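Local coordinates for protein oxidoreductase, Gfo/Idh/MocA family (Pseudomonas syringae pv. tomato, PDB 3DTY) that probably catalyses nicotinamide-dependent oxidation or reduction of an unspecified substrate, and binds a magnesium ion at its surface in the crystal, at residues Thr97-Thr102 with Val122-Asn127; Asp319-Gly324 with Leu330-Ala335; Arg155-Ala160 with Leu293-Gln298. One frame throughout, in Å; residues are numbered along the deposited sequence.

Contact 1 of 3, residues Thr97-Thr102 with Val122-Asn127; sequences THYSIT and VEQAEN. With MG (magnesium ion), chain F.
The Q124 side chain lies flat along one face of the Y99 ring. The amide and ring planes are only 6° apart, so the two groups stack. Q124 CG is the atom over the face, making a CH-pi contact 4.0 Å from the centroid of the Y99 ring. Q124 CB sits near the rim, 3.4 Å from Y99 CD1. The ring reaches across because Y99 CG is anti to its own N (chi1 172°). The Q124 chain runs extended beyond CG, which carries its amide back along the ring.

N127 meets the same ring differently. Its amide plane is turned 54° from the ring plane. ND2 donates to Y99 OH over 3.3 Å in a fairly straight bond, while OD1 of the same amide binds the magnesium ion.

The two helices, 98-107 and 122-134, are successive crossover helices of the Rossmann fold. They follow strands 88-92 and 111-114 of the parallel sheet. H98 ND1 bonds to P117 O, in the loop after strand 111-114.

One turn apart on the second helix, E123 and N127 both hold the metal. E123 OE2 is 2.1 Å and N127 OD1 is 2.2 Å from the magnesium, and four waters complete six ligands. One of these waters also donates a hydrogen bond to the backbone oxygen E123 O.

Contact 2 of 3, residues Asp319-Gly324 with Leu330-Ala335; sequences DDRIGG and LFEAWA
R321 reaches out of the loop 319-324 to lie against E332 and A335 on the first turns of helix 330-349. Its CB points toward the helix. CG is anti to the carbonyl carbon (chi1 -68°), and from there the chain runs extended to NE. CD is the first atom to touch, 3.8 Å from E332 CG. NE goes past E332 and gives its hydrogen to N336 OD1, further along the helix. CZ lies 3.8 Å from A335 CB. NH2 comes closer still, 3.5 Å from A335 CB. This methyl sits over one face of the guanidinium, 3.4 Å above its plane and displaced toward the rim. In the guanidinium plane, at its edge, NH2 donates to a water at 2.8 Å. NH1 forms a salt bridge with D37 and a weak hydrogen bond with Y28 OH of a second subunit.

E332 does not pair with R321; of its side chain, CG is the atom against the arginine. A bend at chi2 (64°) turns its carboxylate back to G329 N, which OE1 accepts from, and to R36, which OE2 meets in a salt bridge. The contact belongs to the C-terminal domain. Through R36 and D37 it lies where that domain probably meets the Rossmann domain, as in the two-domain Gfo/Idh/MocA fold, with a second subunit also packing there.

Contact 3 of 3, residues Arg155-Ala160 with Leu293-Gln298; sequences REMIAA and LSFEVQ
M157, a selenomethionine, sets its end methyl squarely on the face of the F295 ring. CE lies 3.3 Å from the centroid of the F295 ring and only 8° off the ring normal. It is almost equally far from all six ring carbons, with F295 CD1 the nearest at 3.4 Å. This is the tight part of the contact. The selenium stands further back, 5.1 Å from the F295 centroid but still above the face, as in a Met-aromatic contact. A bend at the last torsion (chi3 81°) turns CE onto the ring.

Packing is slacker toward L293. Its CD2 comes to 4.0 Å from M157 SE, and the two side chains run alongside one another, pointing opposite ways. L305 on strand 302-306 also packs on M157, and L293 touches L150 and Q153 of the same helix. The backbones stay well apart, so the side chains alone span the gap between helix 149-159 and strand 292-297.

The other side of the strand is polar. S294 OG donates to E296 OE2 over 2.7 Å, using the anti lone pair of that oxygen. E296 OE1 forms a salt bridge with R275 on the same sheet. Q298, just past the strand, bonds through OE1 to G267 N of a third subunit. The end of the helix turns to solvent.

Helix 149-159 thus packs on one face of the mixed sheet of the C-terminal domain, near its outer strands. No hydrogen bond crosses between the two segments. The hold is dispersion between apolar groups, with the CH-pi contact of the terminal methyl, perhaps slightly polarised by the heavy atom next to it, on the ring's electron cloud.

Contact 1 lies at the surface, while the touching residues of contact 3 are all buried. Contact 2 is mostly buried, with a partly exposed arginine. Contact 1 joins two helices of the Rossmann domain. In the C-terminal domain, contact 2 joins a loop to helix 330-349 and contact 3 joins helix 149-159 to strand 292-297; their centres are about 21 Å apart. Contact 1 is about 31 Å from contact 2 and about 36 Å from contact 3, centre to centre, across the chain's centre. Chemistry follows place: stacking, a hydrogen bond from an amide and metal at the surface; charges with outside partners near the probable domain boundary; apolar packing of helix on sheet.

Contact 1 of 3, residues Thr97-Thr102 with Val122-Asn127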
ATOM      1  N   THR A  97      14.981  12.382 -36.248  1.00 12.27           N
ATOM      2  CA  THR A  97      14.387  13.298 -37.216  1.00 12.37           C
ATOM      3  C   THR A  97      13.759  14.537 -36.591  1.00 12.10           C
ATOM      4  O   THR A  97      13.420  15.489 -37.293  1.00 12.18           O
ATOM      5  CB  THR A  97      13.288  12.608 -38.026  1.00 12.94           C
ATOM      6  OG1 THR A  97      12.229  12.232 -37.139  1.00 12.85           O
ATOM      7  CG2 THR A  97      13.823  11.369 -38.723  1.00 16.26           C
ATOM      8  N   HIS A  98      13.599  14.523 -35.276  1.00 12.24           N
ATOM      9  CA  HIS A  98      12.968  15.636 -34.585  1.00 11.53           C
ATOM     10  C   HIS A  98      13.567  17.005 -34.889  1.00 12.13           C
ATOM     11  O   HIS A  98      12.840  17.977 -35.123  1.00 13.31           O
ATOM     12  CB  HIS A  98      12.978  15.374 -33.082  1.00 10.40           C
ATOM     13  CG  HIS A  98      12.169  14.180 -32.679  1.00 10.54           C
ATOM     14  ND1 HIS A  98      12.011  13.792 -31.365  1.00 11.46           N
ATOM     15  CD2 HIS A  98      11.470  13.286 -33.420  1.00 10.74           C
ATOM     16  CE1 HIS A  98      11.250  12.713 -31.315  1.00 10.76           C
ATOM     17  NE2 HIS A  98      10.907  12.386 -32.550  1.00 11.37           N
ATOM     18  N   TYR A  99      14.889  17.089 -34.901  1.00 13.05           N
ATOM     19  CA  TYR A  99      15.527  18.366 -35.165  1.00 12.19           C
ATOM     20  C   TYR A  99      15.192  18.978 -36.521  1.00 12.19           C
ATOM     21  O   TYR A  99      14.769  20.132 -36.591  1.00 11.46           O
ATOM     22  CB  TYR A  99      17.043  18.255 -35.050  1.00 12.46           C
ATOM     23  CG  TYR A  99      17.734  19.513 -35.513  1.00 12.54           C
ATOM     24  CD1 TYR A  99      17.732  20.657 -34.722  1.00 13.98           C
ATOM     25  CD2 TYR A  99      18.351  19.575 -36.761  1.00 14.50           C
ATOM     26  CE1 TYR A  99      18.329  21.840 -35.157  1.00 13.35           C
ATOM     27  CE2 TYR A  99      18.949  20.755 -37.211  1.00 14.32           C
ATOM     28  CZ  TYR A  99      18.933  21.882 -36.399  1.00 15.31           C
ATOM     29  OH  TYR A  99      19.509  23.053 -36.827  1.00 14.94           O
ATOM     30  N   SER A 100      15.388  18.217 -37.593  1.00 11.65           N
ATOM     31  CA  SER A 100      15.136  18.743 -38.936  1.00 11.81           C
ATOM     32  C   SER A 100      13.667  19.029 -39.211  1.00 11.31           C
ATOM     33  O   SER A 100      13.330  20.034 -39.835  1.00 10.37           O
ATOM     34  CB  SER A 100      15.688  17.784 -39.989  1.00 12.11           C
ATOM     35  OG  SER A 100      15.164  16.486 -39.798  1.00 16.66           O
ATOM     36  N   ILE A 101      12.786  18.157 -38.741  1.00 11.01           N
ATOM     37  CA  ILE A 101      11.367  18.370 -38.972  1.00 12.02           C
ATOM     38  C   ILE A 101      10.877  19.593 -38.200  1.00  9.71           C
ATOM     39  O   ILE A 101      10.157  20.423 -38.746  1.00 10.61           O
ATOM     40  CB  ILE A 101      10.555  17.117 -38.599  1.00 13.58           C
ATOM     41  CG1 ILE A 101      10.993  15.957 -39.504  1.00 14.10           C
ATOM     42  CG2 ILE A 101       9.069  17.392 -38.746  1.00 13.80           C
ATOM     43  CD1 ILE A 101      10.293  14.641 -39.245  1.00 17.16           C
ATOM     44  N   THR A 102      11.285  19.721 -36.941  1.00  9.97           N
ATOM     45  CA  THR A 102      10.880  20.874 -36.141  1.00  6.99           C
ATOM     46  C   THR A 102      11.379  22.163 -36.797  1.00  8.59           C
ATOM     47  O   THR A 102      10.680  23.174 -36.808  1.00  6.95           O
ATOM     48  CB  THR A 102      11.446  20.809 -34.711  1.00  6.14           C
ATOM     49  OG1 THR A 102      10.944  19.642 -34.043  1.00  7.99           O
ATOM     50  CG2 THR A 102      11.036  22.060 -33.916  1.00  6.48           C
ATOM     51  N   VAL A 122      22.748  20.343 -27.687  1.00  8.33           N
ATOM     52  CA  VAL A 122      22.367  21.658 -27.184  1.00 10.32           C
ATOM     53  C   VAL A 122      22.408  22.699 -28.302  1.00 10.67           C
ATOM     54  O   VAL A 122      21.534  23.567 -28.382  1.00 12.62           O
ATOM     55  CB  VAL A 122      23.302  22.099 -26.031  1.00 11.04           C
ATOM     56  CG1 VAL A 122      23.025  23.553 -25.642  1.00 11.09           C
ATOM     57  CG2 VAL A 122      23.101  21.181 -24.826  1.00 12.03           C
ATOM     58  N   GLU A 123      23.413  22.608 -29.169  1.00 11.31           N
ATOM     59  CA  GLU A 123      23.551  23.552 -30.281  1.00 13.17           C
ATOM     60  C   GLU A 123      22.312  23.497 -31.179  1.00 12.69           C
ATOM     61  O   GLU A 123      21.797  24.537 -31.594  1.00 12.30           O
ATOM     62  CB  GLU A 123      24.821  23.240 -31.091  1.00 15.52           C
ATOM     63  CG  GLU A 123      25.151  24.228 -32.219  1.00 17.93           C
ATOM     64  CD  GLU A 123      24.316  23.998 -33.471  1.00 21.88           C
ATOM     65  OE1 GLU A 123      24.099  22.823 -33.833  1.00 23.80           O
ATOM     66  OE2 GLU A 123      23.889  24.989 -34.108  1.00 22.76           O
ATOM     67  N   GLN A 124      21.840  22.289 -31.480  1.00 11.82           N
ATOM     68  CA  GLN A 124      20.643  22.140 -32.301  1.00 11.80           C
ATOM     69  C   GLN A 124      19.471  22.728 -31.517  1.00 11.63           C
ATOM     70  O   GLN A 124      18.671  23.484 -32.062  1.00 10.54           O
ATOM     71  CB  GLN A 124      20.367  20.663 -32.616  1.00 12.22           C
ATOM     72  CG  GLN A 124      21.438  19.993 -33.452  1.00 15.04           C
ATOM     73  CD  GLN A 124      21.201  18.504 -33.626  1.00 17.95           C
ATOM     74  OE1 GLN A 124      20.675  17.836 -32.734  1.00 17.20           O
ATOM     75  NE2 GLN A 124      21.608  17.974 -34.769  1.00 18.75           N
ATOM     76  N   ALA A 125      19.382  22.385 -30.234  1.00 11.33           N
ATOM     77  CA  ALA A 125      18.305  22.895 -29.385  1.00 10.98           C
ATOM     78  C   ALA A 125      18.243  24.424 -29.408  1.00 11.29           C
ATOM     79  O   ALA A 125      17.163  25.006 -29.539  1.00 10.75           O
ATOM     80  CB  ALA A 125      18.498  22.415 -27.966  1.00 11.94           C
ATOM     81  N   GLU A 126      19.399  25.071 -29.276  1.00 12.46           N
ATOM     82  CA  GLU A 126      19.467  26.530 -29.284  1.00 14.27           C
ATOM     83  C   GLU A 126      19.044  27.088 -30.640  1.00 14.43           C
ATOM     84  O   GLU A 126      18.531  28.205 -30.719  1.00 15.46           O
ATOM     85  CB  GLU A 126      20.885  27.004 -28.949  1.00 16.32           C
ATOM     86  CG  GLU A 126      21.390  26.523 -27.602  1.00 20.90           C
ATOM     87  CD  GLU A 126      20.841  27.321 -26.440  1.00 23.72           C
ATOM     88  OE1 GLU A 126      19.808  28.002 -26.608  1.00 26.23           O
ATOM     89  OE2 GLU A 126      21.444  27.259 -25.347  1.00 26.68           O
ATOM     90  N   ASN A 127      19.259  26.313 -31.704  1.00 15.30           N
ATOM     91  CA  ASN A 127      18.865  26.740 -33.050  1.00 14.41           C
ATOM     92  C   ASN A 127      17.345  26.771 -33.166  1.00 13.52           C
ATOM     93  O   ASN A 127      16.774  27.705 -33.732  1.00 12.31           O
ATOM     94  CB  ASN A 127      19.408  25.795 -34.129  1.00 16.93           C
ATOM     95  CG  ASN A 127      20.912  25.854 -34.260  1.00 20.29           C
ATOM     96  OD1 ASN A 127      21.550  26.787 -33.780  1.00 21.13           O
ATOM     97  ND2 ASN A 127      21.488  24.858 -34.931  1.00 23.35           N
TER
HETATM   98 MG    MG F 399      23.723  27.063 -34.008  1.00 29.99          MG
HETATM   99  O   HOH W   1      23.114  27.294 -31.994  1.00 23.22           O
HETATM  100  O   HOH W   2      23.085  29.215 -33.568  1.00 22.55           O
HETATM  101  O   HOH W   3      25.447  27.701 -33.602  1.00 15.36           O
HETATM  102  O   HOH W   4      23.560  27.377 -35.904  1.00 23.65           O

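Contact 2 of 3, residues Asp319-Gly324 with Leu330-Ala335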
ATOM      1  N   ASP A 319      -8.388  21.244 -14.209  1.00  9.52           N
ATOM      2  CA  ASP A 319      -8.286  20.201 -15.222  1.00  9.44           C
ATOM      3  C   ASP A 319      -9.149  18.969 -14.971  1.00 10.26           C
ATOM      4  O   ASP A 319      -9.325  18.148 -15.875  1.00 10.34           O
ATOM      5  CB  ASP A 319      -6.839  19.749 -15.388  1.00 12.99           C
ATOM      6  CG  ASP A 319      -5.989  20.773 -16.102  1.00 12.06           C
ATOM      7  OD1 ASP A 319      -6.463  21.340 -17.103  1.00 15.97           O
ATOM      8  OD2 ASP A 319      -4.848  21.002 -15.672  1.00 15.64           O
ATOM      9  N   ASP A 320      -9.680  18.821 -13.761  1.00  8.95           N
ATOM     10  CA  ASP A 320     -10.510  17.654 -13.466  1.00  9.59           C
ATOM     11  C   ASP A 320     -11.547  17.458 -14.569  1.00  9.67           C
ATOM     12  O   ASP A 320     -12.154  18.421 -15.033  1.00  9.24           O
ATOM     13  CB  ASP A 320     -11.235  17.811 -12.127  1.00 10.29           C
ATOM     14  CG  ASP A 320     -10.311  17.654 -10.928  1.00 11.19           C
ATOM     15  OD1 ASP A 320      -9.270  16.965 -11.035  1.00 11.14           O
ATOM     16  OD2 ASP A 320     -10.644  18.210  -9.863  1.00 12.08           O
ATOM     17  N   ARG A 321     -11.732  16.213 -14.994  1.00  9.84           N
ATOM     18  CA  ARG A 321     -12.708  15.892 -16.028  1.00  9.38           C
ATOM     19  C   ARG A 321     -13.810  14.985 -15.466  1.00  9.97           C
ATOM     20  O   ARG A 321     -14.759  14.625 -16.168  1.00 11.77           O
ATOM     21  CB  ARG A 321     -12.011  15.230 -17.218  1.00 10.18           C
ATOM     22  CG  ARG A 321     -11.096  16.182 -17.986  1.00 11.10           C
ATOM     23  CD  ARG A 321     -10.086  15.421 -18.827  1.00  9.96           C
ATOM     24  NE  ARG A 321      -9.110  16.317 -19.446  1.00  8.13           N
ATOM     25  CZ  ARG A 321      -9.316  17.003 -20.567  1.00  8.02           C
ATOM     26  NH1 ARG A 321     -10.470  16.901 -21.217  1.00  6.00           N
ATOM     27  NH2 ARG A 321      -8.367  17.814 -21.029  1.00  6.15           N
ATOM     28  N   ILE A 322     -13.673  14.623 -14.195  1.00  9.06           N
ATOM     29  CA  ILE A 322     -14.659  13.792 -13.517  1.00  7.92           C
ATOM     30  C   ILE A 322     -14.393  13.906 -12.020  1.00  8.10           C
ATOM     31  O   ILE A 322     -13.292  14.265 -11.612  1.00  7.87           O
ATOM     32  CB  ILE A 322     -14.568  12.328 -13.988  1.00 10.85           C
ATOM     33  CG1 ILE A 322     -15.755  11.532 -13.440  1.00 11.09           C
ATOM     34  CG2 ILE A 322     -13.230  11.730 -13.572  1.00  8.33           C
ATOM     35  CD1 ILE A 322     -15.958  10.195 -14.129  1.00 17.27           C
ATOM     36  N   GLY A 323     -15.402  13.614 -11.205  1.00  8.26           N
ATOM     37  CA  GLY A 323     -15.248  13.740  -9.766  1.00  7.48           C
ATOM     38  C   GLY A 323     -14.155  12.917  -9.104  1.00  9.56           C
ATOM     39  O   GLY A 323     -13.728  11.887  -9.626  1.00  9.26           O
ATOM     40  N   GLY A 324     -13.701  13.380  -7.942  1.00  9.02           N
ATOM     41  CA  GLY A 324     -12.669  12.659  -7.218  1.00  9.64           C
ATOM     42  C   GLY A 324     -13.149  11.265  -6.852  1.00  9.83           C
ATOM     43  O   GLY A 324     -14.350  11.032  -6.683  1.00 12.56           O
ATOM     44  N   LEU A 330      -3.318   8.461 -17.614  1.00  6.70           N
ATOM     45  CA  LEU A 330      -2.383   9.200 -18.460  1.00  7.35           C
ATOM     46  C   LEU A 330      -3.012   9.895 -19.672  1.00  6.57           C
ATOM     47  O   LEU A 330      -2.492  10.917 -20.121  1.00  6.67           O
ATOM     48  CB  LEU A 330      -1.239   8.288 -18.923  1.00  7.65           C
ATOM     49  CG  LEU A 330      -0.096   8.961 -19.692  1.00  8.21           C
ATOM     50  CD1 LEU A 330       0.539  10.053 -18.829  1.00  8.41           C
ATOM     51  CD2 LEU A 330       0.939   7.925 -20.078  1.00 10.01           C
ATOM     52  N   PHE A 331      -4.109   9.351 -20.200  1.00  5.44           N
ATOM     53  CA  PHE A 331      -4.775   9.974 -21.345  1.00  6.12           C
ATOM     54  C   PHE A 331      -5.337  11.349 -20.961  1.00  5.93           C
ATOM     55  O   PHE A 331      -5.310  12.284 -21.762  1.00  6.49           O
ATOM     56  CB  PHE A 331      -5.897   9.074 -21.887  1.00  6.65           C
ATOM     57  CG  PHE A 331      -5.410   7.980 -22.813  1.00  8.32           C
ATOM     58  CD1 PHE A 331      -5.075   8.264 -24.139  1.00  8.49           C
ATOM     59  CD2 PHE A 331      -5.283   6.671 -22.359  1.00  7.56           C
ATOM     60  CE1 PHE A 331      -4.621   7.259 -24.997  1.00  8.99           C
ATOM     61  CE2 PHE A 331      -4.828   5.655 -23.211  1.00 10.44           C
ATOM     62  CZ  PHE A 331      -4.498   5.951 -24.531  1.00  9.09           C
ATOM     63  N   GLU A 332      -5.845  11.472 -19.738  1.00  6.39           N
ATOM     64  CA  GLU A 332      -6.361  12.756 -19.284  1.00  6.70           C
ATOM     65  C   GLU A 332      -5.191  13.717 -19.158  1.00  7.94           C
ATOM     66  O   GLU A 332      -5.278  14.865 -19.590  1.00 10.18           O
ATOM     67  CB  GLU A 332      -7.067  12.641 -17.928  1.00  6.13           C
ATOM     68  CG  GLU A 332      -8.494  12.105 -18.002  1.00  4.73           C
ATOM     69  CD  GLU A 332      -8.542  10.680 -18.508  1.00  7.12           C
ATOM     70  OE1 GLU A 332      -7.932   9.800 -17.861  1.00  6.71           O
ATOM     71  OE2 GLU A 332      -9.186  10.447 -19.557  1.00  7.21           O
ATOM     72  N   ALA A 333      -4.093  13.247 -18.568  1.00  7.37           N
ATOM     73  CA  ALA A 333      -2.921  14.098 -18.407  1.00  6.52           C
ATOM     74  C   ALA A 333      -2.457  14.630 -19.765  1.00  6.46           C
ATOM     75  O   ALA A 333      -2.142  15.811 -19.895  1.00  6.53           O
ATOM     76  CB  ALA A 333      -1.803  13.334 -17.731  1.00  4.59           C
ATOM     77  N   TRP A 334      -2.419  13.762 -20.771  1.00  7.03           N
ATOM     78  CA  TRP A 334      -1.992  14.175 -22.104  1.00  7.19           C
ATOM     79  C   TRP A 334      -2.967  15.151 -22.749  1.00  7.47           C
ATOM     80  O   TRP A 334      -2.552  16.060 -23.478  1.00  8.61           O
ATOM     81  CB  TRP A 334      -1.789  12.961 -23.010  1.00  8.33           C
ATOM     82  CG  TRP A 334      -0.377  12.459 -22.989  1.00  9.28           C
ATOM     83  CD1 TRP A 334       0.310  11.969 -21.912  1.00  8.86           C
ATOM     84  CD2 TRP A 334       0.538  12.446 -24.090  1.00  8.14           C
ATOM     85  NE1 TRP A 334       1.601  11.653 -22.276  1.00  8.56           N
ATOM     86  CE2 TRP A 334       1.766  11.938 -23.608  1.00  9.14           C
ATOM     87  CE3 TRP A 334       0.439  12.816 -25.440  1.00  6.84           C
ATOM     88  CZ2 TRP A 334       2.889  11.788 -24.430  1.00 10.09           C
ATOM     89  CZ3 TRP A 334       1.555  12.666 -26.257  1.00  8.63           C
ATOM     90  CH2 TRP A 334       2.766  12.157 -25.747  1.00 10.02           C
ATOM     91  N   ALA A 335      -4.258  14.974 -22.490  1.00  7.25           N
ATOM     92  CA  ALA A 335      -5.244  15.890 -23.046  1.00  7.73           C
ATOM     93  C   ALA A 335      -5.050  17.240 -22.358  1.00  7.82           C
ATOM     94  O   ALA A 335      -5.173  18.285 -22.992  1.00  8.34           O
ATOM     95  CB  ALA A 335      -6.665  15.371 -22.809  1.00  8.98           C
TER
HETATM   96  O   HOH W   5      -8.543  18.969 -23.568  1.00  9.96           O

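Contact 3 of 3, residues Arg155-Ala160 with Leu293-Gln298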
ATOM      1  N   ARG A 155       3.287  21.879  -6.818  1.00  7.87           N
ATOM      2  CA  ARG A 155       3.902  23.159  -7.157  1.00  8.31           C
ATOM      3  C   ARG A 155       3.370  24.250  -6.233  1.00  8.69           C
ATOM      4  O   ARG A 155       4.143  25.028  -5.664  1.00  8.78           O
ATOM      5  CB  ARG A 155       3.600  23.538  -8.611  1.00  9.96           C
ATOM      6  CG  ARG A 155       4.151  24.906  -9.050  1.00 14.31           C
ATOM      7  CD  ARG A 155       3.763  25.179 -10.498  1.00 17.77           C
ATOM      8  NE  ARG A 155       4.027  26.555 -10.915  1.00 25.87           N
ATOM      9  CZ  ARG A 155       4.983  26.923 -11.769  1.00 25.72           C
ATOM     10  NH1 ARG A 155       5.792  26.018 -12.315  1.00 24.46           N
ATOM     11  NH2 ARG A 155       5.120  28.205 -12.082  1.00 24.82           N
ATOM     12  N   GLU A 156       2.048  24.289  -6.086  1.00  7.93           N
ATOM     13  CA  GLU A 156       1.384  25.270  -5.238  1.00 10.34           C
ATOM     14  C   GLU A 156       1.798  25.127  -3.779  1.00 11.07           C
ATOM     15  O   GLU A 156       2.073  26.119  -3.101  1.00 10.76           O
ATOM     16  CB  GLU A 156      -0.138  25.123  -5.352  1.00 11.96           C
ATOM     17  CG  GLU A 156      -0.727  25.629  -6.664  1.00 18.00           C
ATOM     18  CD  GLU A 156      -0.628  27.143  -6.808  1.00 20.10           C
ATOM     19  OE1 GLU A 156      -0.472  27.824  -5.779  1.00 19.53           O
ATOM     20  OE2 GLU A 156      -0.722  27.653  -7.945  1.00 22.01           O
HETATM   21  N   MSE A 157       1.847  23.888  -3.299  1.00 10.11           N
HETATM   22  CA  MSE A 157       2.224  23.638  -1.916  1.00 10.88           C
HETATM   23  C   MSE A 157       3.660  24.091  -1.626  1.00 10.73           C
HETATM   24  O   MSE A 157       3.941  24.695  -0.589  1.00 10.27           O
HETATM   25  CB  MSE A 157       2.062  22.148  -1.608  1.00 12.52           C
HETATM   26  CG  MSE A 157       0.614  21.670  -1.627  1.00 15.03           C
HETATM   27 SE   MSE A 157       0.474  19.767  -1.401  1.00 24.61          SE
HETATM   28  CE  MSE A 157       0.635  19.670   0.521  1.00 17.04           C
ATOM     29  N   ILE A 158       4.566  23.794  -2.552  1.00 10.18           N
ATOM     30  CA  ILE A 158       5.962  24.167  -2.394  1.00 10.40           C
ATOM     31  C   ILE A 158       6.105  25.687  -2.418  1.00 10.95           C
ATOM     32  O   ILE A 158       6.888  26.253  -1.657  1.00 10.92           O
ATOM     33  CB  ILE A 158       6.817  23.556  -3.516  1.00  8.45           C
ATOM     34  CG1 ILE A 158       6.848  22.032  -3.361  1.00  8.37           C
ATOM     35  CG2 ILE A 158       8.215  24.145  -3.482  1.00  9.04           C
ATOM     36  CD1 ILE A 158       7.363  21.290  -4.577  1.00  8.11           C
ATOM     37  N   ALA A 159       5.346  26.341  -3.294  1.00 11.61           N
ATOM     38  CA  ALA A 159       5.392  27.795  -3.416  1.00 11.34           C
ATOM     39  C   ALA A 159       4.812  28.470  -2.179  1.00 12.74           C
ATOM     40  O   ALA A 159       5.150  29.609  -1.871  1.00 12.95           O
ATOM     41  CB  ALA A 159       4.628  28.238  -4.656  1.00 12.99           C
ATOM     42  N   ALA A 160       3.931  27.763  -1.474  1.00 12.83           N
ATOM     43  CA  ALA A 160       3.321  28.304  -0.268  1.00 13.89           C
ATOM     44  C   ALA A 160       4.191  28.016   0.952  1.00 13.71           C
ATOM     45  O   ALA A 160       3.827  28.360   2.070  1.00 15.71           O
ATOM     46  CB  ALA A 160       1.924  27.713  -0.068  1.00 14.60           C
ATOM     47  N   LEU A 293      -1.132  11.902  -3.805  1.00  7.05           N
ATOM     48  CA  LEU A 293       0.068  12.672  -3.550  1.00  7.35           C
ATOM     49  C   LEU A 293       0.338  12.549  -2.055  1.00  7.55           C
ATOM     50  O   LEU A 293      -0.518  12.902  -1.243  1.00  7.43           O
ATOM     51  CB  LEU A 293      -0.176  14.136  -3.920  1.00  7.58           C
ATOM     52  CG  LEU A 293       0.924  15.143  -3.590  1.00  8.18           C
ATOM     53  CD1 LEU A 293       2.145  14.880  -4.461  1.00  5.64           C
ATOM     54  CD2 LEU A 293       0.392  16.553  -3.808  1.00  8.05           C
ATOM     55  N   SER A 294       1.507  12.031  -1.691  1.00  6.23           N
ATOM     56  CA  SER A 294       1.853  11.893  -0.277  1.00  7.53           C
ATOM     57  C   SER A 294       2.413  13.205   0.273  1.00  9.37           C
ATOM     58  O   SER A 294       3.246  13.845  -0.365  1.00 10.34           O
ATOM     59  CB  SER A 294       2.885  10.782  -0.076  1.00  9.01           C
ATOM     60  OG  SER A 294       3.279  10.706   1.289  1.00 12.18           O
ATOM     61  N   PHE A 295       1.943  13.604   1.453  1.00 10.07           N
ATOM     62  CA  PHE A 295       2.391  14.838   2.100  1.00 10.54           C
ATOM     63  C   PHE A 295       2.796  14.456   3.519  1.00 10.51           C
ATOM     64  O   PHE A 295       1.953  14.104   4.342  1.00 11.34           O
ATOM     65  CB  PHE A 295       1.251  15.860   2.103  1.00 11.68           C
ATOM     66  CG  PHE A 295       1.599  17.175   2.751  1.00 14.10           C
ATOM     67  CD1 PHE A 295       2.792  17.831   2.440  1.00 14.20           C
ATOM     68  CD2 PHE A 295       0.716  17.774   3.651  1.00 14.67           C
ATOM     69  CE1 PHE A 295       3.104  19.063   3.013  1.00 15.25           C
ATOM     70  CE2 PHE A 295       1.016  19.011   4.233  1.00 15.62           C
ATOM     71  CZ  PHE A 295       2.213  19.658   3.913  1.00 14.37           C
ATOM     72  N   GLU A 296       4.091  14.527   3.798  1.00  9.32           N
ATOM     73  CA  GLU A 296       4.605  14.108   5.093  1.00 10.28           C
ATOM     74  C   GLU A 296       5.302  15.183   5.922  1.00  9.45           C
ATOM     75  O   GLU A 296       6.504  15.404   5.782  1.00  8.97           O
ATOM     76  CB  GLU A 296       5.570  12.942   4.878  1.00 13.30           C
ATOM     77  CG  GLU A 296       4.978  11.767   4.106  1.00 17.28           C
ATOM     78  CD  GLU A 296       6.046  10.942   3.395  1.00 19.51           C
ATOM     79  OE1 GLU A 296       7.115  10.703   3.991  1.00 18.55           O
ATOM     80  OE2 GLU A 296       5.812  10.529   2.236  1.00 23.91           O
ATOM     81  N   VAL A 297       4.541  15.830   6.799  1.00  9.71           N
ATOM     82  CA  VAL A 297       5.086  16.860   7.668  1.00  8.10           C
ATOM     83  C   VAL A 297       5.784  16.164   8.832  1.00  9.52           C
ATOM     84  O   VAL A 297       5.158  15.409   9.579  1.00 10.24           O
ATOM     85  CB  VAL A 297       3.977  17.768   8.234  1.00  8.06           C
ATOM     86  CG1 VAL A 297       4.593  18.818   9.161  1.00  8.23           C
ATOM     87  CG2 VAL A 297       3.212  18.429   7.098  1.00  7.97           C
ATOM     88  N   GLN A 298       7.079  16.412   8.985  1.00  9.38           N
ATOM     89  CA  GLN A 298       7.826  15.793  10.065  1.00  9.31           C
ATOM     90  C   GLN A 298       7.178  16.104  11.413  1.00 10.21           C
ATOM     91  O   GLN A 298       6.899  17.260  11.728  1.00 10.10           O
ATOM     92  CB  GLN A 298       9.272  16.286  10.059  1.00 11.08           C
ATOM     93  CG  GLN A 298      10.148  15.664  11.147  1.00  9.33           C
ATOM     94  CD  GLN A 298      10.179  14.154  11.070  1.00  9.39           C
ATOM     95  OE1 GLN A 298      10.301  13.583   9.992  1.00  9.07           O
ATOM     96  NE2 GLN A 298      10.076  13.497  12.218  1.00  8.64           N
TER